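Local coordinates for protein Eps1p (Saccharomyces cerevisiae, PDB 4TW5) that belongs to the thioredoxin superfamily, its crystallised fragment pairing a thioredoxin domain with a second mixed-sheet domain, each carrying disulfides, at residues A[192-197]-A[263-268]; A[252-255]-A[260-263]; A[98-103]-A[108-113]. One frame throughout, in Å; residues are numbered along the deposited sequence.

Interaction 1: residues A[192-197]-A[263-268]; sequences RQLAVD and DFARRT
Asp197 OD2 is the anionic atom that two arginines share: Arg266 faces it from the other segment, and Arg116 makes a salt bridge to it through NE. The Arg266 link is a long, weak salt bridge, with NH1 3.6 Å from Asp197 OD2. The two side chains cross at nearly a right angle, yet the carboxylate and guanidinium planes are only 19° apart. Arg266 CD also lies against the acid, 3.0 Å from Asp197 OD2, and a bend at chi3 (29°) swings NE and the guanidinium round beyond it. At the in-plane edge of the same guanidinium stands Asp263, whose OD1 is 3.9 Å from Arg266 NE, again a long pair. The shorter partner of Arg266 is Glu102, bound through NH2. Arg266 NH1 and Arg116 NH2 lie close together, and the acids, Asp197 shared between the two arginines and Glu102 on Arg266, probably offset their like charges. Beside this polar group the contact is apolar: Leu194 CD1 reaches Ala265 CB at 3.5 Å, while its other branch, CD2, meets Arg266 CD at 4.1 Å. Leu156 of strand 155-160 touches both Leu194 and Ala265. It is a clear example of two helices, 180-196 and 259-265, packing by their C-terminal parts on one face of a central mixed sheet, as in a thioredoxin-like domain.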
ATOM      1  N   ARG A 192      -5.563   8.212 -30.170  1.00 29.35           N
ATOM      2  CA  ARG A 192      -5.288   8.426 -31.577  1.00 33.05           C
ATOM      3  C   ARG A 192      -5.489   9.897 -31.951  1.00 28.84           C
ATOM      4  O   ARG A 192      -4.730  10.427 -32.716  1.00 28.78           O
ATOM      5  CB  ARG A 192      -6.161   7.518 -32.435  1.00 27.44           C
ATOM      6  CG  ARG A 192      -5.643   6.072 -32.476  1.00 35.26           C
ATOM      7  CD  ARG A 192      -6.618   5.080 -33.147  1.00 33.91           C
ATOM      8  NE  ARG A 192      -7.070   5.398 -34.509  1.00 33.08           N
ATOM      9  CZ  ARG A 192      -6.323   5.298 -35.607  1.00 33.92           C
ATOM     10  NH1 ARG A 192      -5.071   4.891 -35.527  1.00 34.21           N
ATOM     11  NH2 ARG A 192      -6.843   5.581 -36.789  1.00 32.30           N
ATOM     12  N   GLN A 193      -6.493  10.554 -31.401  1.00 24.50           N
ATOM     13  CA  GLN A 193      -6.711  11.957 -31.711  1.00 31.13           C
ATOM     14  C   GLN A 193      -5.558  12.831 -31.193  1.00 31.87           C
ATOM     15  O   GLN A 193      -5.088  13.720 -31.896  1.00 32.94           O
ATOM     16  CB  GLN A 193      -8.057  12.416 -31.135  1.00 32.13           C
ATOM     17  CG  GLN A 193      -9.264  11.821 -31.869  1.00 30.15           C
ATOM     18  CD  GLN A 193     -10.580  12.383 -31.362  1.00 32.60           C
ATOM     19  OE1 GLN A 193     -10.821  12.410 -30.166  1.00 28.98           O
ATOM     20  NE2 GLN A 193     -11.433  12.834 -32.267  1.00 29.80           N
ATOM     21  N   LEU A 194      -5.054  12.525 -29.998  1.00 32.44           N
ATOM     22  CA  LEU A 194      -3.973  13.299 -29.411  1.00 24.74           C
ATOM     23  C   LEU A 194      -2.660  13.039 -30.118  1.00 28.94           C
ATOM     24  O   LEU A 194      -1.729  13.849 -30.031  1.00 28.43           O
ATOM     25  CB  LEU A 194      -3.821  13.008 -27.919  1.00 20.77           C
ATOM     26  CG  LEU A 194      -4.887  13.704 -27.074  1.00 29.22           C
ATOM     27  CD1 LEU A 194      -4.701  13.406 -25.582  1.00 27.78           C
ATOM     28  CD2 LEU A 194      -4.913  15.204 -27.344  1.00 19.02           C
ATOM     29  N   ALA A 195      -2.558  11.897 -30.779  1.00 23.88           N
ATOM     30  CA  ALA A 195      -1.349  11.590 -31.518  1.00 29.62           C
ATOM     31  C   ALA A 195      -1.097  12.578 -32.690  1.00 31.67           C
ATOM     32  O   ALA A 195       0.046  12.841 -33.031  1.00 26.92           O
ATOM     33  CB  ALA A 195      -1.405  10.162 -32.031  1.00 29.23           C
ATOM     34  N   VAL A 196      -2.162  13.122 -33.277  1.00 33.60           N
ATOM     35  CA  VAL A 196      -2.061  14.130 -34.344  1.00 28.41           C
ATOM     36  C   VAL A 196      -1.382  15.372 -33.805  1.00 35.64           C
ATOM     37  O   VAL A 196      -0.599  16.027 -34.497  1.00 40.16           O
ATOM     38  CB  VAL A 196      -3.455  14.513 -34.921  1.00 29.83           C
ATOM     39  CG1 VAL A 196      -3.396  15.815 -35.741  1.00 26.69           C
ATOM     40  CG2 VAL A 196      -4.014  13.381 -35.752  1.00 32.30           C
ATOM     41  N   ASP A 197      -1.675  15.696 -32.553  1.00 33.64           N
ATOM     42  CA  ASP A 197      -1.082  16.877 -31.946  1.00 33.35           C
ATOM     43  C   ASP A 197       0.209  16.551 -31.251  1.00 28.68           C
ATOM     44  O   ASP A 197       0.750  17.374 -30.522  1.00 33.81           O
ATOM     45  CB  ASP A 197      -2.052  17.507 -30.971  1.00 31.34           C
ATOM     46  CG  ASP A 197      -3.212  18.152 -31.677  1.00 39.41           C
ATOM     47  OD1 ASP A 197      -2.954  18.945 -32.620  1.00 39.88           O
ATOM     48  OD2 ASP A 197      -4.368  17.839 -31.316  1.00 36.77           O
ATOM     49  N   ASP A 263      -9.364  18.141 -25.553  1.00 30.33           N
ATOM     50  CA  ASP A 263      -9.231  19.583 -25.369  1.00 34.14           C
ATOM     51  C   ASP A 263      -8.555  19.939 -24.048  1.00 28.62           C
ATOM     52  O   ASP A 263      -7.877  20.948 -23.966  1.00 39.24           O
ATOM     53  CB  ASP A 263     -10.590  20.261 -25.519  1.00 31.21           C
ATOM     54  CG  ASP A 263     -11.157  20.085 -26.930  1.00 47.00           C
ATOM     55  OD1 ASP A 263     -10.337  19.910 -27.877  1.00 39.88           O
ATOM     56  OD2 ASP A 263     -12.403  20.121 -27.096  1.00 49.32           O
ATOM     57  N   PHE A 264      -8.744  19.127 -23.014  1.00 31.40           N
ATOM     58  CA  PHE A 264      -8.014  19.344 -21.774  1.00 32.20           C
ATOM     59  C   PHE A 264      -6.527  19.141 -22.012  1.00 30.43           C
ATOM     60  O   PHE A 264      -5.704  19.971 -21.626  1.00 36.24           O
ATOM     61  CB  PHE A 264      -8.499  18.402 -20.672  1.00 29.74           C
ATOM     62  CG  PHE A 264      -7.615  18.380 -19.454  1.00 23.91           C
ATOM     63  CD1 PHE A 264      -7.631  19.435 -18.534  1.00 29.16           C
ATOM     64  CD2 PHE A 264      -6.784  17.312 -19.222  1.00 19.26           C
ATOM     65  CE1 PHE A 264      -6.846  19.413 -17.394  1.00 23.12           C
ATOM     66  CE2 PHE A 264      -5.981  17.266 -18.094  1.00 29.40           C
ATOM     67  CZ  PHE A 264      -6.008  18.322 -17.168  1.00 29.99           C
ATOM     68  N   ALA A 265      -6.191  18.058 -22.696  1.00 26.28           N
ATOM     69  CA  ALA A 265      -4.795  17.723 -22.962  1.00 30.65           C
ATOM     70  C   ALA A 265      -4.106  18.779 -23.814  1.00 29.11           C
ATOM     71  O   ALA A 265      -2.892  18.838 -23.853  1.00 28.22           O
ATOM     72  CB  ALA A 265      -4.692  16.358 -23.651  1.00 22.18           C
ATOM     73  N   ARG A 266      -4.895  19.602 -24.491  1.00 30.39           N
ATOM     74  CA  ARG A 266      -4.375  20.570 -25.432  1.00 34.59           C
ATOM     75  C   ARG A 266      -4.345  21.994 -24.890  1.00 38.50           C
ATOM     76  O   ARG A 266      -3.846  22.883 -25.548  1.00 47.04           O
ATOM     77  CB  ARG A 266      -5.175  20.482 -26.735  1.00 39.43           C
ATOM     78  CG  ARG A 266      -4.533  19.538 -27.738  1.00 32.34           C
ATOM     79  CD  ARG A 266      -5.491  19.043 -28.779  1.00 37.82           C
ATOM     80  NE  ARG A 266      -6.578  19.966 -29.081  1.00 36.98           N
ATOM     81  CZ  ARG A 266      -6.541  20.953 -29.966  1.00 39.39           C
ATOM     82  NH1 ARG A 266      -5.436  21.220 -30.661  1.00 44.61           N
ATOM     83  NH2 ARG A 266      -7.623  21.687 -30.141  1.00 40.02           N
ATOM     84  N   ARG A 267      -4.845  22.193 -23.677  1.00 46.82           N
ATOM     85  CA  ARG A 267      -4.835  23.508 -23.047  1.00 52.54           C
ATOM     86  C   ARG A 267      -3.421  24.012 -22.787  1.00 61.81           C
ATOM     87  O   ARG A 267      -2.536  23.231 -22.417  1.00 62.18           O
ATOM     88  CB  ARG A 267      -5.554  23.467 -21.693  1.00 50.95           C
ATOM     89  CG  ARG A 267      -6.997  23.949 -21.577  1.00 52.25           C
ATOM     90  CD  ARG A 267      -7.574  23.422 -20.240  1.00 50.27           C
ATOM     91  NE  ARG A 267      -9.014  23.640 -20.042  1.00 58.63           N
ATOM     92  CZ  ARG A 267      -9.889  22.701 -19.662  1.00 57.86           C
ATOM     93  NH1 ARG A 267      -9.497  21.447 -19.490  1.00 54.91           N
ATOM     94  NH2 ARG A 267     -11.172  23.002 -19.477  1.00 57.18           N
ATOM     95  N   THR A 268      -3.212  25.310 -23.020  1.00 67.97           N
ATOM     96  CA  THR A 268      -1.984  26.007 -22.626  1.00 72.73           C
ATOM     97  C   THR A 268      -2.060  26.289 -21.120  1.00 74.30           C
ATOM     98  O   THR A 268      -3.015  26.921 -20.655  1.00 79.98           O
ATOM     99  CB  THR A 268      -1.781  27.343 -23.396  1.00 70.53           C
ATOM    100  OG1 THR A 268      -1.465  27.078 -24.771  1.00 73.39           O
ATOM    101  CG2 THR A 268      -0.684  28.200 -22.747  1.00 59.24           C
TER

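Interaction 2: residues A[252-255]-A[260-263]; sequences NGYS and GYVD
Tyr261 drives its phenol end into the backbone of the 252-255 loop, and this is the close-packed part of the contact. Its OH accepts a hydrogen bond from Ser255 N at 3.0 Å, noticeably bent, with 140° at the hydrogen. The same oxygen lies 3.6 Å from Tyr254 CA and 3.7 Å from Gly253 O, so the loop wraps around the end of the ring. Tyr261 CE2 meets Ser255 CB at 3.9 Å, and the carbonyl oxygen of Ser255 sits at the ring edge, near its plane. The other side is looser, bridged by a water. The hydroxyl of Ser255 turns off the ring and onto this water, 3.1 Å from OG, because chi1 (-176°) sets OG trans to the backbone nitrogen. That water accepts from Gly260 N at 2.8 Å, serving an amide in the first turn of helix 259-265, where no preceding helical carbonyl is available. Ser255 OG is also bonded to Lys257 N, which ties the hydroxyl to the connection leading into the helix. Tyr254 points away from the helix, its OH bonded to Glu182 and its ring in a cation-pi contact with Lys179. Tyr261, in contrast, is buried: it stacks on Tyr250, just beyond strand 247-249, and lies against Phe183 (edge-to-face) and Ile190 of helix 180-196.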
ATOM      1  N   ASN A 252     -13.246  18.059 -15.482  1.00 35.92           N
ATOM      2  CA  ASN A 252     -14.670  17.847 -15.692  1.00 36.11           C
ATOM      3  C   ASN A 252     -15.114  16.442 -15.254  1.00 43.05           C
ATOM      4  O   ASN A 252     -14.345  15.685 -14.648  1.00 41.39           O
ATOM      5  CB  ASN A 252     -15.020  18.099 -17.151  1.00 37.23           C
ATOM      6  CG  ASN A 252     -14.391  19.376 -17.674  1.00 43.01           C
ATOM      7  OD1 ASN A 252     -14.307  20.377 -16.956  1.00 50.32           O
ATOM      8  ND2 ASN A 252     -13.913  19.339 -18.912  1.00 40.48           N
ATOM      9  N   GLY A 253     -16.372  16.110 -15.492  1.00 35.33           N
ATOM     10  CA  GLY A 253     -16.861  14.818 -15.044  1.00 38.50           C
ATOM     11  C   GLY A 253     -16.496  13.700 -16.005  1.00 38.29           C
ATOM     12  O   GLY A 253     -15.886  13.939 -17.052  1.00 38.04           O
ATOM     13  N   TYR A 254     -16.877  12.475 -15.656  1.00 36.22           N
ATOM     14  CA  TYR A 254     -16.752  11.356 -16.577  1.00 29.45           C
ATOM     15  C   TYR A 254     -17.498  11.685 -17.858  1.00 30.84           C
ATOM     16  O   TYR A 254     -18.530  12.346 -17.839  1.00 27.63           O
ATOM     17  CB  TYR A 254     -17.298  10.059 -15.977  1.00 25.69           C
ATOM     18  CG  TYR A 254     -17.327   8.894 -16.973  1.00 26.53           C
ATOM     19  CD1 TYR A 254     -16.281   7.998 -17.056  1.00 20.38           C
ATOM     20  CD2 TYR A 254     -18.403   8.711 -17.822  1.00 24.04           C
ATOM     21  CE1 TYR A 254     -16.308   6.965 -17.939  1.00 26.41           C
ATOM     22  CE2 TYR A 254     -18.436   7.681 -18.707  1.00 29.99           C
ATOM     23  CZ  TYR A 254     -17.386   6.808 -18.762  1.00 31.71           C
ATOM     24  OH  TYR A 254     -17.414   5.773 -19.651  1.00 30.78           O
ATOM     25  N   SER A 255     -16.968  11.211 -18.972  1.00 30.13           N
ATOM     26  CA  SER A 255     -17.671  11.320 -20.237  1.00 31.97           C
ATOM     27  C   SER A 255     -17.454  10.087 -21.112  1.00 30.61           C
ATOM     28  O   SER A 255     -16.411   9.455 -21.041  1.00 32.27           O
ATOM     29  CB  SER A 255     -17.201  12.573 -20.975  1.00 34.53           C
ATOM     30  OG  SER A 255     -17.932  12.757 -22.162  1.00 38.88           O
ATOM     31  N   GLY A 260     -13.839  16.199 -24.442  1.00 30.20           N
ATOM     32  CA  GLY A 260     -13.433  16.894 -23.235  1.00 25.63           C
ATOM     33  C   GLY A 260     -12.004  16.585 -22.855  1.00 28.63           C
ATOM     34  O   GLY A 260     -11.229  17.495 -22.535  1.00 31.11           O
ATOM     35  N   TYR A 261     -11.640  15.310 -22.929  1.00 21.31           N
ATOM     36  CA  TYR A 261     -10.286  14.881 -22.608  1.00 24.55           C
ATOM     37  C   TYR A 261      -9.227  15.416 -23.616  1.00 29.89           C
ATOM     38  O   TYR A 261      -8.143  15.846 -23.214  1.00 23.87           O
ATOM     39  CB  TYR A 261     -10.228  13.352 -22.542  1.00 26.55           C
ATOM     40  CG  TYR A 261     -11.226  12.780 -21.548  1.00 31.32           C
ATOM     41  CD1 TYR A 261     -10.936  12.727 -20.204  1.00 24.66           C
ATOM     42  CD2 TYR A 261     -12.458  12.317 -21.965  1.00 25.00           C
ATOM     43  CE1 TYR A 261     -11.836  12.244 -19.305  1.00 26.94           C
ATOM     44  CE2 TYR A 261     -13.367  11.820 -21.063  1.00 30.53           C
ATOM     45  CZ  TYR A 261     -13.049  11.790 -19.732  1.00 28.03           C
ATOM     46  OH  TYR A 261     -13.943  11.294 -18.816  1.00 32.86           O
ATOM     47  N   VAL A 262      -9.550  15.413 -24.907  1.00 27.83           N
ATOM     48  CA  VAL A 262      -8.607  15.877 -25.925  1.00 24.94           C
ATOM     49  C   VAL A 262      -8.305  17.355 -25.705  1.00 27.07           C
ATOM     50  O   VAL A 262      -7.140  17.768 -25.627  1.00 25.28           O
ATOM     51  CB  VAL A 262      -9.156  15.657 -27.360  1.00 25.70           C
ATOM     52  CG1 VAL A 262      -8.322  16.426 -28.396  1.00 30.05           C
ATOM     53  CG2 VAL A 262      -9.149  14.175 -27.708  1.00 22.63           C
ATOM     54  N   ASP A 263      -9.364  18.141 -25.553  1.00 30.33           N
ATOM     55  CA  ASP A 263      -9.231  19.583 -25.369  1.00 34.14           C
ATOM     56  C   ASP A 263      -8.555  19.939 -24.048  1.00 28.62           C
ATOM     57  O   ASP A 263      -7.877  20.948 -23.966  1.00 39.24           O
ATOM     58  CB  ASP A 263     -10.590  20.261 -25.519  1.00 31.21           C
ATOM     59  CG  ASP A 263     -11.157  20.085 -26.930  1.00 47.00           C
ATOM     60  OD1 ASP A 263     -10.337  19.910 -27.877  1.00 39.88           O
ATOM     61  OD2 ASP A 263     -12.403  20.121 -27.096  1.00 49.32           O
TER
HETATM   62  O   HOH W   1     -15.403  14.258 -23.067  1.00 30.29           O

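Interaction 3: residues A[98-103]-A[108-113]; sequences KSFTET and ESLIAF
The step from the edge strand of the thioredoxin domain into its closing helix is pinned here by two aromatic rings, Phe100 and Phe113. They form an offset stack with ring centroids 4.5 Å apart and planes inclined at 30°, the side chains sliding past each other in opposite directions. Each ring therefore lies near the root of the other: Phe100 CB sits 4.0 Å from the centroid of the Phe113 ring, over its face, in a CH-pi contact, and Phe113 CB does likewise, off-centre, for Phe100. Both side chains run anti to their backbone nitrogens (chi1 177° and 175°), which extends them across the gap. Leu110 CD2 meets Phe100 CE2 obliquely at 3.6 Å, while Leu110 also touches Trp47 and Thr50 of helix 44-53. In the thioredoxin fold the last strand of the sheet is followed by a helix that folds back over it, and 95-99 with 107-118 follow that plan. At the far end of the ring, Phe100 CZ stands 3.7 Å from Ser109 O. That carbonyl already accepts from Phe113 N at 3.1 Å and accepts a second hydrogen bond, from a water 2.9 Å from Ser109 O. The water also lies 3.2 Å from Glu102 OE1 and donates there, although acceptors around it outnumber its protons. Glu102 OE1 has a stronger partner in Arg266, and Ser109 OG turns to Thr106 N. At the edge of the Phe113 ring, Lys98 CD lies 4.3 Å from Phe113 CE1, the lysine NZ being held by Glu117 and Asp259.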
ATOM      1  N   LYS A  98     -20.747  18.884 -34.535  1.00 36.07           N
ATOM      2  CA  LYS A  98     -20.155  19.780 -33.548  1.00 39.80           C
ATOM      3  C   LYS A  98     -19.598  21.040 -34.200  1.00 43.42           C
ATOM      4  O   LYS A  98     -19.426  21.076 -35.411  1.00 40.87           O
ATOM      5  CB  LYS A  98     -19.040  19.051 -32.801  1.00 45.54           C
ATOM      6  CG  LYS A  98     -17.784  18.872 -33.650  1.00 42.97           C
ATOM      7  CD  LYS A  98     -16.630  18.266 -32.871  1.00 42.46           C
ATOM      8  CE  LYS A  98     -16.851  16.799 -32.601  1.00 46.26           C
ATOM      9  NZ  LYS A  98     -15.597  16.208 -32.055  1.00 49.99           N
ATOM     10  N   SER A  99     -19.314  22.068 -33.402  1.00 44.13           N
ATOM     11  CA  SER A  99     -18.687  23.294 -33.921  1.00 46.23           C
ATOM     12  C   SER A  99     -17.240  23.402 -33.474  1.00 44.27           C
ATOM     13  O   SER A  99     -16.879  22.917 -32.411  1.00 54.77           O
ATOM     14  CB  SER A  99     -19.454  24.546 -33.473  1.00 46.91           C
ATOM     15  OG  SER A  99     -20.766  24.571 -34.020  1.00 51.02           O
ATOM     16  N   PHE A 100     -16.426  24.077 -34.274  1.00 44.62           N
ATOM     17  CA  PHE A 100     -15.021  24.290 -33.955  1.00 49.45           C
ATOM     18  C   PHE A 100     -14.793  25.739 -33.511  1.00 49.02           C
ATOM     19  O   PHE A 100     -14.615  26.641 -34.332  1.00 51.08           O
ATOM     20  CB  PHE A 100     -14.157  23.935 -35.168  1.00 43.44           C
ATOM     21  CG  PHE A 100     -12.684  24.179 -34.976  1.00 44.67           C
ATOM     22  CD1 PHE A 100     -11.924  23.337 -34.185  1.00 46.84           C
ATOM     23  CD2 PHE A 100     -12.047  25.219 -35.632  1.00 46.94           C
ATOM     24  CE1 PHE A 100     -10.555  23.547 -34.032  1.00 49.51           C
ATOM     25  CE2 PHE A 100     -10.685  25.430 -35.485  1.00 44.19           C
ATOM     26  CZ  PHE A 100      -9.940  24.599 -34.686  1.00 42.63           C
ATOM     27  N   THR A 101     -14.804  25.945 -32.199  1.00 53.37           N
ATOM     28  CA  THR A 101     -14.773  27.277 -31.610  1.00 53.62           C
ATOM     29  C   THR A 101     -13.368  27.720 -31.260  1.00 55.55           C
ATOM     30  O   THR A 101     -13.149  28.858 -30.852  1.00 58.61           O
ATOM     31  CB  THR A 101     -15.603  27.325 -30.344  1.00 55.55           C
ATOM     32  OG1 THR A 101     -14.986  26.491 -29.358  1.00 62.27           O
ATOM     33  CG2 THR A 101     -17.014  26.840 -30.620  1.00 49.04           C
ATOM     34  N   GLU A 102     -12.423  26.807 -31.401  1.00 52.91           N
ATOM     35  CA  GLU A 102     -11.043  27.068 -31.027  1.00 54.90           C
ATOM     36  C   GLU A 102     -10.498  28.304 -31.736  1.00 58.21           C
ATOM     37  O   GLU A 102     -10.755  28.511 -32.920  1.00 65.09           O
ATOM     38  CB  GLU A 102     -10.196  25.837 -31.342  1.00 51.63           C
ATOM     39  CG  GLU A 102      -8.706  26.020 -31.199  1.00 55.58           C
ATOM     40  CD  GLU A 102      -7.951  24.778 -31.626  1.00 55.12           C
ATOM     41  OE1 GLU A 102      -8.498  23.677 -31.434  1.00 51.62           O
ATOM     42  OE2 GLU A 102      -6.831  24.901 -32.178  1.00 58.41           O
ATOM     43  N   THR A 103      -9.777  29.141 -30.995  1.00 63.74           N
ATOM     44  CA  THR A 103      -9.161  30.356 -31.542  1.00 59.98           C
ATOM     45  C   THR A 103      -7.694  30.480 -31.110  1.00 62.66           C
ATOM     46  O   THR A 103      -7.312  29.973 -30.058  1.00 71.34           O
ATOM     47  CB  THR A 103      -9.945  31.619 -31.111  1.00 67.94           C
ATOM     48  OG1 THR A 103     -10.264  31.527 -29.719  1.00 66.51           O
ATOM     49  CG2 THR A 103     -11.241  31.742 -31.896  1.00 65.65           C
ATOM     50  N   GLU A 108      -2.910  25.715 -39.583  1.00 43.48           N
ATOM     51  CA  GLU A 108      -2.468  24.651 -38.702  1.00 40.78           C
ATOM     52  C   GLU A 108      -3.650  24.107 -37.872  1.00 38.59           C
ATOM     53  O   GLU A 108      -3.860  22.890 -37.798  1.00 30.88           O
ATOM     54  CB  GLU A 108      -1.366  25.158 -37.768  1.00 39.72           C
ATOM     55  CG  GLU A 108      -0.011  25.411 -38.415  1.00 45.29           C
ATOM     56  CD  GLU A 108      -0.003  26.649 -39.312  1.00 44.56           C
ATOM     57  OE1 GLU A 108      -0.819  27.562 -39.068  1.00 41.25           O
ATOM     58  OE2 GLU A 108       0.820  26.710 -40.258  1.00 43.14           O
ATOM     59  N   SER A 109      -4.431  25.009 -37.277  1.00 33.55           N
ATOM     60  CA  SER A 109      -5.504  24.575 -36.381  1.00 37.67           C
ATOM     61  C   SER A 109      -6.646  23.865 -37.115  1.00 38.48           C
ATOM     62  O   SER A 109      -7.236  22.938 -36.586  1.00 38.09           O
ATOM     63  CB  SER A 109      -6.068  25.747 -35.596  1.00 39.95           C
ATOM     64  OG  SER A 109      -6.865  26.568 -36.417  1.00 45.36           O
ATOM     65  N   LEU A 110      -6.961  24.308 -38.325  1.00 38.22           N
ATOM     66  CA  LEU A 110      -8.033  23.703 -39.093  1.00 30.46           C
ATOM     67  C   LEU A 110      -7.590  22.346 -39.610  1.00 33.04           C
ATOM     68  O   LEU A 110      -8.331  21.380 -39.518  1.00 34.62           O
ATOM     69  CB  LEU A 110      -8.449  24.609 -40.252  1.00 39.25           C
ATOM     70  CG  LEU A 110      -9.227  25.852 -39.820  1.00 42.28           C
ATOM     71  CD1 LEU A 110      -9.579  26.733 -41.017  1.00 36.20           C
ATOM     72  CD2 LEU A 110     -10.488  25.416 -39.073  1.00 32.66           C
ATOM     73  N   ILE A 111      -6.369  22.266 -40.132  1.00 36.59           N
ATOM     74  CA  ILE A 111      -5.845  20.981 -40.575  1.00 37.51           C
ATOM     75  C   ILE A 111      -5.841  19.956 -39.432  1.00 33.54           C
ATOM     76  O   ILE A 111      -6.276  18.824 -39.624  1.00 30.98           O
ATOM     77  CB  ILE A 111      -4.431  21.102 -41.153  1.00 33.33           C
ATOM     78  CG1 ILE A 111      -4.438  22.000 -42.388  1.00 43.00           C
ATOM     79  CG2 ILE A 111      -3.872  19.733 -41.553  1.00 33.59           C
ATOM     80  CD1 ILE A 111      -5.455  21.627 -43.423  1.00 41.20           C
ATOM     81  N   ALA A 112      -5.360  20.359 -38.260  1.00 30.59           N
ATOM     82  CA  ALA A 112      -5.246  19.461 -37.111  1.00 34.67           C
ATOM     83  C   ALA A 112      -6.622  18.936 -36.726  1.00 30.32           C
ATOM     84  O   ALA A 112      -6.794  17.756 -36.464  1.00 34.66           O
ATOM     85  CB  ALA A 112      -4.572  20.171 -35.927  1.00 31.95           C
ATOM     86  N   PHE A 113      -7.593  19.836 -36.716  1.00 26.73           N
ATOM     87  CA  PHE A 113      -8.977  19.512 -36.446  1.00 27.80           C
ATOM     88  C   PHE A 113      -9.566  18.525 -37.432  1.00 32.41           C
ATOM     89  O   PHE A 113     -10.308  17.635 -37.035  1.00 35.60           O
ATOM     90  CB  PHE A 113      -9.822  20.783 -36.425  1.00 38.60           C
ATOM     91  CG  PHE A 113     -11.289  20.534 -36.262  1.00 34.56           C
ATOM     92  CD1 PHE A 113     -11.791  19.999 -35.098  1.00 36.73           C
ATOM     93  CD2 PHE A 113     -12.166  20.860 -37.279  1.00 36.95           C
ATOM     94  CE1 PHE A 113     -13.153  19.780 -34.958  1.00 39.95           C
ATOM     95  CE2 PHE A 113     -13.520  20.653 -37.147  1.00 34.45           C
ATOM     96  CZ  PHE A 113     -14.020  20.112 -35.986  1.00 35.35           C
TER
HETATM   97  O   HOH W   2      -7.005  22.144 -33.758  1.00 39.29           O

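Along the chain interaction 3 comes first and closes before the other two begin. It belongs to the thioredoxin domain with the four-stranded sheet, whereas interactions 1 and 2 belong to the part built on the five-stranded sheet. Those two have centres 12 Å apart, share helix 259-265 and Asp263, and touch where Leu194 CD2 meets Val262 CG1 at 3.8 Å. Interaction 3 is likewise 12 Å from interaction 1, centre to centre, and joins it by a salt bridge between Arg266 NH2 and Glu102 OE1. Interactions 2 and 3 are about 17 Å apart between centres, without touching. Interaction 1 thus lies at the junction where the two halves meet.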